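Local coordinates for protein inositol dehydrogenase (Lactobacillus casei, PDB 4MKX) that probably oxidises scyllo-inositol with NAD as the hydride acceptor, as a sugar alcohol dehydrogenase of the Gfo/Idh/MocA family, at residues Q312-V315 with N316-N320; T327-D330 with G331-G334; E70-D73 with D74-H78; S90-H93 with L94-E98. All blocks are in the same frame, centred on the assembly; numbering follows the deposited sequence.

Contact 1: residues Q312-V315 with N316-N320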
loop_
_atom_site.group_PDB
_atom_site.type_symbol
_atom_site.label_atom_id
_atom_site.label_comp_id
_atom_site.label_asym_id
_atom_site.label_seq_id
_atom_site.Cartn_x
_atom_site.Cartn_y
_atom_site.Cartn_z
ATOM N N GLN A 312 -15.171 -19.957 -20.769
ATOM C CA GLN A 312 -14.286 -20.904 -21.443
ATOM C C GLN A 312 -14.320 -22.257 -20.751
ATOM O O GLN A 312 -14.281 -23.303 -21.411
ATOM C CB GLN A 312 -12.850 -20.372 -21.501
ATOM C CG GLN A 312 -11.942 -21.166 -22.446
ATOM C CD GLN A 312 -12.356 -21.035 -23.909
ATOM O OE1 GLN A 312 -12.189 -19.977 -24.517
ATOM N NE2 GLN A 312 -12.898 -22.114 -24.480
ATOM N N ALA A 313 -14.410 -22.245 -19.425
ATOM C CA ALA A 313 -14.472 -23.494 -18.681
ATOM C C ALA A 313 -15.732 -24.289 -19.033
ATOM O O ALA A 313 -15.696 -25.516 -19.107
ATOM C CB ALA A 313 -14.407 -23.227 -17.179
ATOM N N PHE A 314 -16.844 -23.592 -19.245
ATOM C CA PHE A 314 -18.089 -24.263 -19.607
ATOM C C PHE A 314 -17.954 -24.938 -20.969
ATOM O O PHE A 314 -18.292 -26.116 -21.127
ATOM C CB PHE A 314 -19.251 -23.272 -19.584
ATOM C CG PHE A 314 -20.547 -23.841 -20.089
ATOM C CD1 PHE A 314 -21.262 -24.771 -19.337
ATOM C CD2 PHE A 314 -21.059 -23.420 -21.301
ATOM C CE1 PHE A 314 -22.466 -25.291 -19.809
ATOM C CE2 PHE A 314 -22.259 -23.932 -21.780
ATOM C CZ PHE A 314 -22.967 -24.860 -21.024
ATOM N N VAL A 315 -17.430 -24.198 -21.939
ATOM C CA VAL A 315 -17.222 -24.732 -23.284
ATOM C C VAL A 315 -16.268 -25.928 -23.280
ATOM O O VAL A 315 -16.551 -26.954 -23.908
ATOM C CB VAL A 315 -16.737 -23.636 -24.254
ATOM C CG1 VAL A 315 -16.294 -24.246 -25.582
ATOM C CG2 VAL A 315 -17.838 -22.617 -24.488
ATOM N N ASN A 316 -15.148 -25.802 -22.571
ATOM C CA ASN A 316 -14.193 -26.904 -22.459
ATOM C C ASN A 316 -14.755 -28.124 -21.729
ATOM O O ASN A 316 -14.358 -29.251 -22.015
ATOM C CB ASN A 316 -12.892 -26.449 -21.793
ATOM C CG ASN A 316 -12.162 -25.390 -22.598
ATOM O OD1 ASN A 316 -12.509 -25.110 -23.741
ATOM N ND2 ASN A 316 -11.149 -24.789 -21.995
ATOM N N SER A 317 -15.667 -27.901 -20.783
ATOM C CA SER A 317 -16.259 -29.008 -20.026
ATOM C C SER A 317 -17.064 -29.932 -20.934
ATOM O O SER A 317 -17.112 -31.144 -20.721
ATOM C CB SER A 317 -17.142 -28.497 -18.874
ATOM O OG SER A 317 -18.395 -28.015 -19.336
ATOM N N ILE A 318 -17.699 -29.344 -21.939
ATOM C CA ILE A 318 -18.483 -30.098 -22.911
ATOM C C ILE A 318 -17.566 -30.822 -23.886
ATOM O O ILE A 318 -17.758 -32.004 -24.169
ATOM C CB ILE A 318 -19.403 -29.169 -23.705
ATOM C CG1 ILE A 318 -20.443 -28.528 -22.777
ATOM C CG2 ILE A 318 -20.093 -29.940 -24.839
ATOM C CD1 ILE A 318 -21.197 -27.380 -23.414
ATOM N N LEU A 319 -16.570 -30.105 -24.400
ATOM C CA LEU A 319 -15.615 -30.681 -25.344
ATOM C C LEU A 319 -14.830 -31.842 -24.737
ATOM O O LEU A 319 -14.633 -32.871 -25.387
ATOM C CB LEU A 319 -14.640 -29.616 -25.846
ATOM C CG LEU A 319 -15.191 -28.584 -26.822
ATOM C CD1 LEU A 319 -14.154 -27.506 -27.097
ATOM C CD2 LEU A 319 -15.619 -29.261 -28.115
ATOM N N ASN A 320 -14.384 -31.672 -23.495
ATOM C CA ASN A 320 -13.565 -32.675 -22.819
ATOM C C ASN A 320 -14.344 -33.607 -21.896
ATOM O O ASN A 320 -13.749 -34.447 -21.218
ATOM C CB ASN A 320 -12.448 -32.000 -22.025
ATOM C CG ASN A 320 -11.516 -31.198 -22.902
ATOM O OD1 ASN A 320 -11.490 -31.373 -24.120
ATOM N ND2 ASN A 320 -10.736 -30.315 -22.287
#
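Side chains one turn apart, Gln312 with Asn316, Phe314 with Ile318 and Val315 with Leu319, make this a local contact within the last turns of helix 304-319, which packs against the parallel sheet of the Rossmann fold although it comes late in the chain. The backbone keeps the i to i+4 pattern, with Asn316 N to Gln312 O at 2.9 Å and Leu319 N to Val315 O at 3.2 Å, while Ile318 N reaches Phe314 O only weakly.

On the polar side, Gln312 NE2 donates to Asn316 OD1 over 3.1 Å and approaches from above the carbonyl plane, with the two amides turned 28° apart. The bend in the glutamine chain (chi2 66°) swings its amide across toward that of Asn316; its OE1 accepts from Gln41 N in the loop after helix 27-38, so both ends of the amide are engaged.

The apolar side faces the sheet. Ile318 CD1 lies over one face of the Phe314 ring, 4.2 Å from the centroid and shifted toward the rim, in a CH-pi contact, and the same ring meets Phe85 nearly at right angles. Val315 and Leu319 run side by side, CG1 to CD1 at 4.2 Å, and both touch Ile18 of strand 18-23. Between the two sides, the hydroxyl of Ser317 folds back along its own helix, and OG donates to Phe314 O at 2.6 Å.

Contact 2: residues T327-D330 with G331-G334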
loop_
_atom_site.group_PDB
_atom_site.type_symbol
_atom_site.label_atom_id
_atom_site.label_comp_id
_atom_site.label_asym_id
_atom_site.label_seq_id
_atom_site.Cartn_x
_atom_site.Cartn_y
_atom_site.Cartn_z
ATOM N N THR A 327 -22.320 -27.205 -8.592
ATOM C CA THR A 327 -23.537 -28.008 -8.726
ATOM C C THR A 327 -24.818 -27.267 -8.399
ATOM O O THR A 327 -24.796 -26.142 -7.898
ATOM C CB THR A 327 -23.474 -29.244 -7.818
ATOM O OG1 THR A 327 -23.549 -28.831 -6.449
ATOM C CG2 THR A 327 -22.178 -29.980 -8.043
ATOM N N ALA A 328 -25.941 -27.919 -8.669
ATOM C CA ALA A 328 -27.242 -27.387 -8.317
ATOM C C ALA A 328 -27.319 -27.219 -6.807
ATOM O O ALA A 328 -28.036 -26.352 -6.319
ATOM C CB ALA A 328 -28.336 -28.314 -8.794
ATOM N N GLU A 329 -26.579 -28.053 -6.084
ATOM C CA GLU A 329 -26.567 -27.998 -4.624
ATOM C C GLU A 329 -25.877 -26.734 -4.133
ATOM O O GLU A 329 -26.284 -26.154 -3.131
ATOM C CB GLU A 329 -25.863 -29.222 -4.033
ATOM C CG GLU A 329 -25.830 -29.249 -2.492
ATOM C CD GLU A 329 -27.193 -29.519 -1.870
ATOM O OE1 GLU A 329 -28.086 -30.021 -2.581
ATOM O OE2 GLU A 329 -27.377 -29.230 -0.668
ATOM N N ASP A 330 -24.818 -26.318 -4.820
ATOM C CA ASP A 330 -24.185 -25.047 -4.478
ATOM C C ASP A 330 -25.195 -23.933 -4.692
ATOM O O ASP A 330 -25.249 -22.965 -3.933
ATOM C CB ASP A 330 -22.943 -24.819 -5.339
ATOM C CG ASP A 330 -21.832 -25.792 -5.021
ATOM O OD1 ASP A 330 -21.594 -26.044 -3.825
ATOM O OD2 ASP A 330 -21.192 -26.311 -5.958
ATOM N N GLY A 331 -26.014 -24.078 -5.727
ATOM C CA GLY A 331 -27.079 -23.129 -5.980
ATOM C C GLY A 331 -28.159 -23.116 -4.916
ATOM O O GLY A 331 -28.564 -22.049 -4.449
ATOM N N LEU A 332 -28.658 -24.299 -4.562
ATOM C CA LEU A 332 -29.672 -24.413 -3.514
ATOM C C LEU A 332 -29.217 -23.792 -2.202
ATOM O O LEU A 332 -29.955 -23.004 -1.600
ATOM C CB LEU A 332 -30.028 -25.880 -3.281
ATOM C CG LEU A 332 -30.928 -26.158 -2.071
ATOM C CD1 LEU A 332 -32.302 -25.541 -2.276
ATOM C CD2 LEU A 332 -31.024 -27.646 -1.833
ATOM N N GLN A 333 -28.021 -24.158 -1.751
ATOM C CA GLN A 333 -27.531 -23.649 -0.468
ATOM C C GLN A 333 -27.321 -22.144 -0.487
ATOM O O GLN A 333 -27.551 -21.470 0.525
ATOM C CB GLN A 333 -26.251 -24.350 -0.038
ATOM C CG GLN A 333 -26.421 -25.842 0.238
ATOM C CD GLN A 333 -27.406 -26.139 1.357
ATOM O OE1 GLN A 333 -27.690 -25.288 2.205
ATOM N NE2 GLN A 333 -27.938 -27.354 1.359
ATOM N N GLY A 334 -26.883 -21.613 -1.623
ATOM C CA GLY A 334 -26.723 -20.173 -1.753
ATOM C C GLY A 334 -28.048 -19.458 -1.572
ATOM O O GLY A 334 -28.149 -18.461 -0.867
#
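Gln333 NE2 gives a nearly straight hydrogen bond to Glu329 OE2, 2.8 Å long with an angle of 175° at the hydrogen, and the acceptor lies in the plane of the glutamine amide. Both chains bend at chi2, which lays them side by side along the helix with carboxylate and amide planes 47° apart. The other carboxylate oxygen, Glu329 OE1, accepts a hydrogen bond from Gln124 NE2 of helix 117-128. With a leucine in place of Gln333 the amide donor is gone, and Glu329 OE2 would probably be left without its mate on this helix, the carboxylate then held through OE1 by Gln124.

At the start of the helix, Thr327, the N-cap, and Asp330 form a capping box: Thr327 N donates to Asp330 OD2 at 3.0 Å, and Asp330 N to Thr327 OG1 at 3.3 Å. Asp330 OD1 also forms a salt bridge with Arg204 of helix 197-207. Backbone bonds then carry the helix onward, among them Leu332 N to Ala328 O at 2.8 Å.

Leu332 CD2 passes 3.9 Å from Glu329 OE1, and Ala328 and Leu332 both pack on helix 117-128. Two carboxylates in the first turn of helix 328-347 are consistent with a favourable interaction with the helix dipole, and each is also tied to a neighbouring helix.

Contact 3: residues E70-D73 with D74-H78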
loop_
_atom_site.group_PDB
_atom_site.type_symbol
_atom_site.label_atom_id
_atom_site.label_comp_id
_atom_site.label_asym_id
_atom_site.label_seq_id
_atom_site.Cartn_x
_atom_site.Cartn_y
_atom_site.Cartn_z
ATOM N N GLU A 70 -38.385 -15.066 -29.975
ATOM C CA GLU A 70 -39.134 -14.292 -28.993
ATOM C C GLU A 70 -39.493 -15.176 -27.804
ATOM O O GLU A 70 -39.873 -14.681 -26.741
ATOM C CB GLU A 70 -40.414 -13.723 -29.616
ATOM C CG GLU A 70 -40.200 -12.614 -30.639
ATOM C CD GLU A 70 -39.757 -13.123 -32.000
ATOM O OE1 GLU A 70 -40.167 -14.242 -32.395
ATOM O OE2 GLU A 70 -38.996 -12.397 -32.682
ATOM N N ASP A 71 -39.354 -16.485 -27.986
ATOM C CA ASP A 71 -39.759 -17.457 -26.977
ATOM C C ASP A 71 -38.640 -18.449 -26.692
ATOM O O ASP A 71 -38.069 -19.015 -27.622
ATOM C CB ASP A 71 -41.008 -18.215 -27.449
ATOM C CG ASP A 71 -41.442 -19.278 -26.468
ATOM O OD1 ASP A 71 -42.106 -18.919 -25.478
ATOM O OD2 ASP A 71 -41.113 -20.468 -26.669
ATOM N N PHE A 72 -38.321 -18.661 -25.413
ATOM C CA PHE A 72 -37.220 -19.552 -25.046
ATOM C C PHE A 72 -37.416 -20.994 -25.494
ATOM O O PHE A 72 -36.483 -21.636 -25.987
ATOM C CB PHE A 72 -36.949 -19.505 -23.537
ATOM C CG PHE A 72 -35.804 -20.380 -23.100
ATOM C CD1 PHE A 72 -34.495 -19.919 -23.186
ATOM C CD2 PHE A 72 -36.028 -21.655 -22.603
ATOM C CE1 PHE A 72 -33.437 -20.717 -22.790
ATOM C CE2 PHE A 72 -34.977 -22.459 -22.210
ATOM C CZ PHE A 72 -33.673 -21.986 -22.291
ATOM N N ASP A 73 -38.626 -21.521 -25.325
ATOM C CA ASP A 73 -38.867 -22.899 -25.715
ATOM C C ASP A 73 -38.757 -23.061 -27.221
ATOM O O ASP A 73 -38.339 -24.106 -27.697
ATOM C CB ASP A 73 -40.235 -23.375 -25.224
ATOM C CG ASP A 73 -40.336 -23.354 -23.720
ATOM O OD1 ASP A 73 -39.758 -24.258 -23.085
ATOM O OD2 ASP A 73 -40.968 -22.423 -23.176
ATOM N N ASP A 74 -39.121 -22.014 -27.954
ATOM C CA ASP A 74 -39.007 -22.031 -29.406
ATOM C C ASP A 74 -37.533 -22.150 -29.776
ATOM O O ASP A 74 -37.167 -22.934 -30.643
ATOM C CB ASP A 74 -39.610 -20.762 -30.001
ATOM C CG ASP A 74 -39.687 -20.805 -31.516
ATOM O OD1 ASP A 74 -39.530 -21.905 -32.090
ATOM O OD2 ASP A 74 -39.905 -19.738 -32.129
ATOM N N MET A 75 -36.676 -21.406 -29.077
ATOM C CA MET A 75 -35.242 -21.473 -29.363
ATOM C C MET A 75 -34.662 -22.856 -29.094
ATOM O O MET A 75 -33.939 -23.413 -29.921
ATOM C CB MET A 75 -34.454 -20.441 -28.551
ATOM C CG MET A 75 -32.944 -20.546 -28.784
ATOM S SD MET A 75 -31.965 -19.289 -27.928
ATOM C CE MET A 75 -32.229 -19.743 -26.221
ATOM N N VAL A 76 -34.963 -23.409 -27.930
ATOM C CA VAL A 76 -34.368 -24.681 -27.542
ATOM C C VAL A 76 -34.868 -25.863 -28.402
ATOM O O VAL A 76 -34.157 -26.857 -28.610
ATOM C CB VAL A 76 -34.571 -24.911 -26.041
ATOM C CG1 VAL A 76 -33.855 -26.141 -25.599
ATOM C CG2 VAL A 76 -34.013 -23.715 -25.275
ATOM N N GLN A 77 -36.083 -25.742 -28.918
ATOM C CA GLN A 77 -36.635 -26.797 -29.756
ATOM C C GLN A 77 -36.111 -26.736 -31.184
ATOM O O GLN A 77 -35.927 -27.771 -31.827
ATOM C CB GLN A 77 -38.159 -26.721 -29.786
ATOM C CG GLN A 77 -38.834 -27.094 -28.492
ATOM C CD GLN A 77 -40.336 -26.917 -28.568
ATOM O OE1 GLN A 77 -40.990 -27.460 -29.460
ATOM N NE2 GLN A 77 -40.892 -26.150 -27.635
ATOM N N HIS A 78 -35.881 -25.529 -31.688
ATOM C CA HIS A 78 -35.637 -25.364 -33.121
ATOM C C HIS A 78 -34.254 -24.847 -33.527
ATOM O O HIS A 78 -33.786 -25.158 -34.619
ATOM C CB HIS A 78 -36.725 -24.484 -33.740
ATOM C CG HIS A 78 -38.117 -24.968 -33.467
ATOM N ND1 HIS A 78 -39.068 -24.184 -32.848
ATOM C CD2 HIS A 78 -38.723 -26.147 -33.745
ATOM C CE1 HIS A 78 -40.195 -24.867 -32.740
ATOM N NE2 HIS A 78 -40.014 -26.059 -33.281
HETATM O O HOH W 1 -40.008 -17.131 -30.962
#
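Val76 CG2 lies over one face of the Phe72 ring, 3.7 Å from its centroid and displaced toward the rim, closest to CE2 at 3.4 Å. Met75 CE comes in obliquely, 3.8 Å from Phe72 CE1, carried there by the bend at chi3 (67°) that ends an otherwise extended chain. The ring also packs on Gln96 and Ser99 of helix 93-102, while Met75 reaches Ala47 and Thr49 of strand 43-49. Were Phe72 an alanine, the Val76 methyl would lose the ring face it covers, and a gap is likely to open toward helix 93-102.

The second ring, that of His78, has Gln77 CB over the centre of one face and the carboxylate carbon of Asp74 in plane at its edge. Its ND1 points to Asp74 OD1 in a His-carboxylate pair whose modelled distance is too short to be taken literally, and a water joins the other oxygen, OD2, to Glu70 N.

At the start of the helix Asp71 OD2 accepts from Asp74 N at 2.8 Å, on the anti side of the carboxylate, and Met75 N bonds to Asp71 O at 3.1 Å. The aspartate N-cap is a common way to begin a helix; here it starts helix 72-78 right after strand 67-69, one of the beta-to-alpha connections of the Rossmann fold.

Contact 4: residues S90-H93 with L94-E98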
loop_
_atom_site.group_PDB
_atom_site.type_symbol
_atom_site.label_atom_id
_atom_site.label_comp_id
_atom_site.label_asym_id
_atom_site.label_seq_id
_atom_site.Cartn_x
_atom_site.Cartn_y
_atom_site.Cartn_z
ATOM N N SER A 90 -34.142 -13.783 -12.495
ATOM C CA SER A 90 -34.008 -14.968 -11.651
ATOM C C SER A 90 -35.273 -15.813 -11.580
ATOM O O SER A 90 -35.200 -17.024 -11.371
ATOM C CB SER A 90 -33.642 -14.536 -10.234
ATOM O OG SER A 90 -34.534 -13.526 -9.808
ATOM N N GLY A 91 -36.425 -15.175 -11.753
ATOM C CA GLY A 91 -37.690 -15.887 -11.680
ATOM C C GLY A 91 -37.895 -16.903 -12.790
ATOM O O GLY A 91 -38.766 -17.761 -12.683
ATOM N N PHE A 92 -37.082 -16.825 -13.844
ATOM C CA PHE A 92 -37.244 -17.690 -15.019
ATOM C C PHE A 92 -36.198 -18.791 -15.098
ATOM O O PHE A 92 -36.303 -19.686 -15.938
ATOM C CB PHE A 92 -37.173 -16.866 -16.307
ATOM C CG PHE A 92 -38.257 -15.840 -16.430
ATOM C CD1 PHE A 92 -39.504 -16.190 -16.924
ATOM C CD2 PHE A 92 -38.031 -14.527 -16.055
ATOM C CE1 PHE A 92 -40.510 -15.243 -17.037
ATOM C CE2 PHE A 92 -39.030 -13.577 -16.166
ATOM C CZ PHE A 92 -40.271 -13.937 -16.659
ATOM N N HIS A 93 -35.179 -18.718 -14.246
ATOM C CA HIS A 93 -34.061 -19.660 -14.330
ATOM C C HIS A 93 -34.481 -21.128 -14.278
ATOM O O HIS A 93 -34.104 -21.900 -15.143
ATOM C CB HIS A 93 -32.997 -19.374 -13.271
ATOM C CG HIS A 93 -32.250 -18.104 -13.507
ATOM N ND1 HIS A 93 -31.196 -17.697 -12.712
ATOM C CD2 HIS A 93 -32.414 -17.137 -14.437
ATOM C CE1 HIS A 93 -30.742 -16.538 -13.149
ATOM N NE2 HIS A 93 -31.463 -16.172 -14.194
ATOM N N LEU A 94 -35.264 -21.511 -13.274
ATOM C CA LEU A 94 -35.630 -22.915 -13.106
ATOM C C LEU A 94 -36.391 -23.491 -14.295
ATOM O O LEU A 94 -36.065 -24.580 -14.759
ATOM C CB LEU A 94 -36.444 -23.119 -11.823
ATOM C CG LEU A 94 -35.692 -22.745 -10.543
ATOM C CD1 LEU A 94 -36.597 -22.933 -9.344
ATOM C CD2 LEU A 94 -34.468 -23.612 -10.396
ATOM N N GLN A 95 -37.379 -22.762 -14.803
ATOM C CA GLN A 95 -38.194 -23.297 -15.898
ATOM C C GLN A 95 -37.383 -23.383 -17.189
ATOM O O GLN A 95 -37.568 -24.312 -17.988
ATOM C CB GLN A 95 -39.485 -22.493 -16.093
ATOM C CG GLN A 95 -39.308 -21.078 -16.632
ATOM C CD GLN A 95 -40.625 -20.461 -17.085
ATOM O OE1 GLN A 95 -41.700 -20.879 -16.655
ATOM N NE2 GLN A 95 -40.544 -19.466 -17.961
ATOM N N GLN A 96 -36.456 -22.443 -17.373
ATOM C CA GLN A 96 -35.606 -22.455 -18.564
ATOM C C GLN A 96 -34.515 -23.526 -18.480
ATOM O O GLN A 96 -34.199 -24.180 -19.483
ATOM C CB GLN A 96 -35.048 -21.056 -18.851
ATOM C CG GLN A 96 -36.136 -20.055 -19.263
ATOM C CD GLN A 96 -35.648 -18.632 -19.357
ATOM O OE1 GLN A 96 -34.539 -18.313 -18.927
ATOM N NE2 GLN A 96 -36.479 -17.758 -19.914
ATOM N N ILE A 97 -33.951 -23.715 -17.290
ATOM C CA ILE A 97 -33.032 -24.823 -17.040
ATOM C C ILE A 97 -33.691 -26.178 -17.381
ATOM O O ILE A 97 -33.117 -26.989 -18.102
ATOM C CB ILE A 97 -32.545 -24.835 -15.578
ATOM C CG1 ILE A 97 -31.552 -23.702 -15.327
ATOM C CG2 ILE A 97 -31.854 -26.142 -15.250
ATOM C CD1 ILE A 97 -31.316 -23.476 -13.829
ATOM N N GLU A 98 -34.886 -26.421 -16.848
ATOM C CA GLU A 98 -35.588 -27.679 -17.098
ATOM C C GLU A 98 -35.874 -27.907 -18.576
ATOM O O GLU A 98 -35.642 -28.996 -19.102
ATOM C CB GLU A 98 -36.884 -27.746 -16.280
ATOM C CG GLU A 98 -36.641 -27.933 -14.786
ATOM C CD GLU A 98 -37.922 -28.013 -13.987
ATOM O OE1 GLU A 98 -38.994 -28.230 -14.590
ATOM O OE2 GLU A 98 -37.854 -27.861 -12.754
HETATM O O HOH W 2 -36.500 -19.414 -11.207
HETATM O O HOH W 3 -38.722 -20.514 -13.262
#
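Phe92 O and His93 O receive the first direct backbone bonds between the two segments, from Gln96 N at 3.1 Å and Ile97 N at 2.8 Å, each donor lying nearly in line with its carbonyl. The residues before them are joined to the helix through water: one donates to Ser90 O and accepts from Leu94 N, another spans Gly91 O and Gln95 N, 3.0 Å from the latter. Two solvent molecules thus bridge carbonyl and amide in the i to i+4 spacing that direct bonds take up from the next residue, Phe92, onward.

Among the side chains, Gln95 runs beside Phe92, and its NE2 comes up to the ring edge in plane, 3.6 Å from CD1, with amide and ring planes 57° apart. The first torsion of Gln95 (chi1 69°) sets CG between the backbone N and carbonyl carbon, 3.4 Å from Phe92 O. Gln96 is extended beyond CG and passes Phe92 CB with its amide, NE2 at 3.8 Å, while OE1 bonds to Ser88 OG.

Ile97 lays CG1 against His93 O at 3.1 Å and continues to Ile86 and Val107 in the sheet. The His93 imidazole, with Ser90 CA over one face, is held at both nitrogens, NE2 by Ser88 O and ND1 by Pro112 O. Together these features mark the passage from the loop after strand 83-86 into helix 93-102, a beta-to-alpha connection of the Rossmann fold.

In the fold
Along the chain the order is contact 3, contact 4, contact 1, contact 2. Contacts 3 and 4 begin the successive helices 72-78 and 93-102 of the Rossmann domain; their centres are 14 Å apart and they touch where Phe72 CE2 meets Gln96 O at 3.3 Å. Contact 1, with its centre about 22 Å from that of contact 4, belongs to helix 304-319, which returns late in the chain to pack on strands 18-23, 83-86 and 106-109. Contact 2 opens the next helix, 328-347, between helices 117-128 and 197-207, its centre about 14 Å from that of contact 4. Helix 304-319 and the start of helix 328-347 thus bring late parts of the chain back against the Rossmann domain.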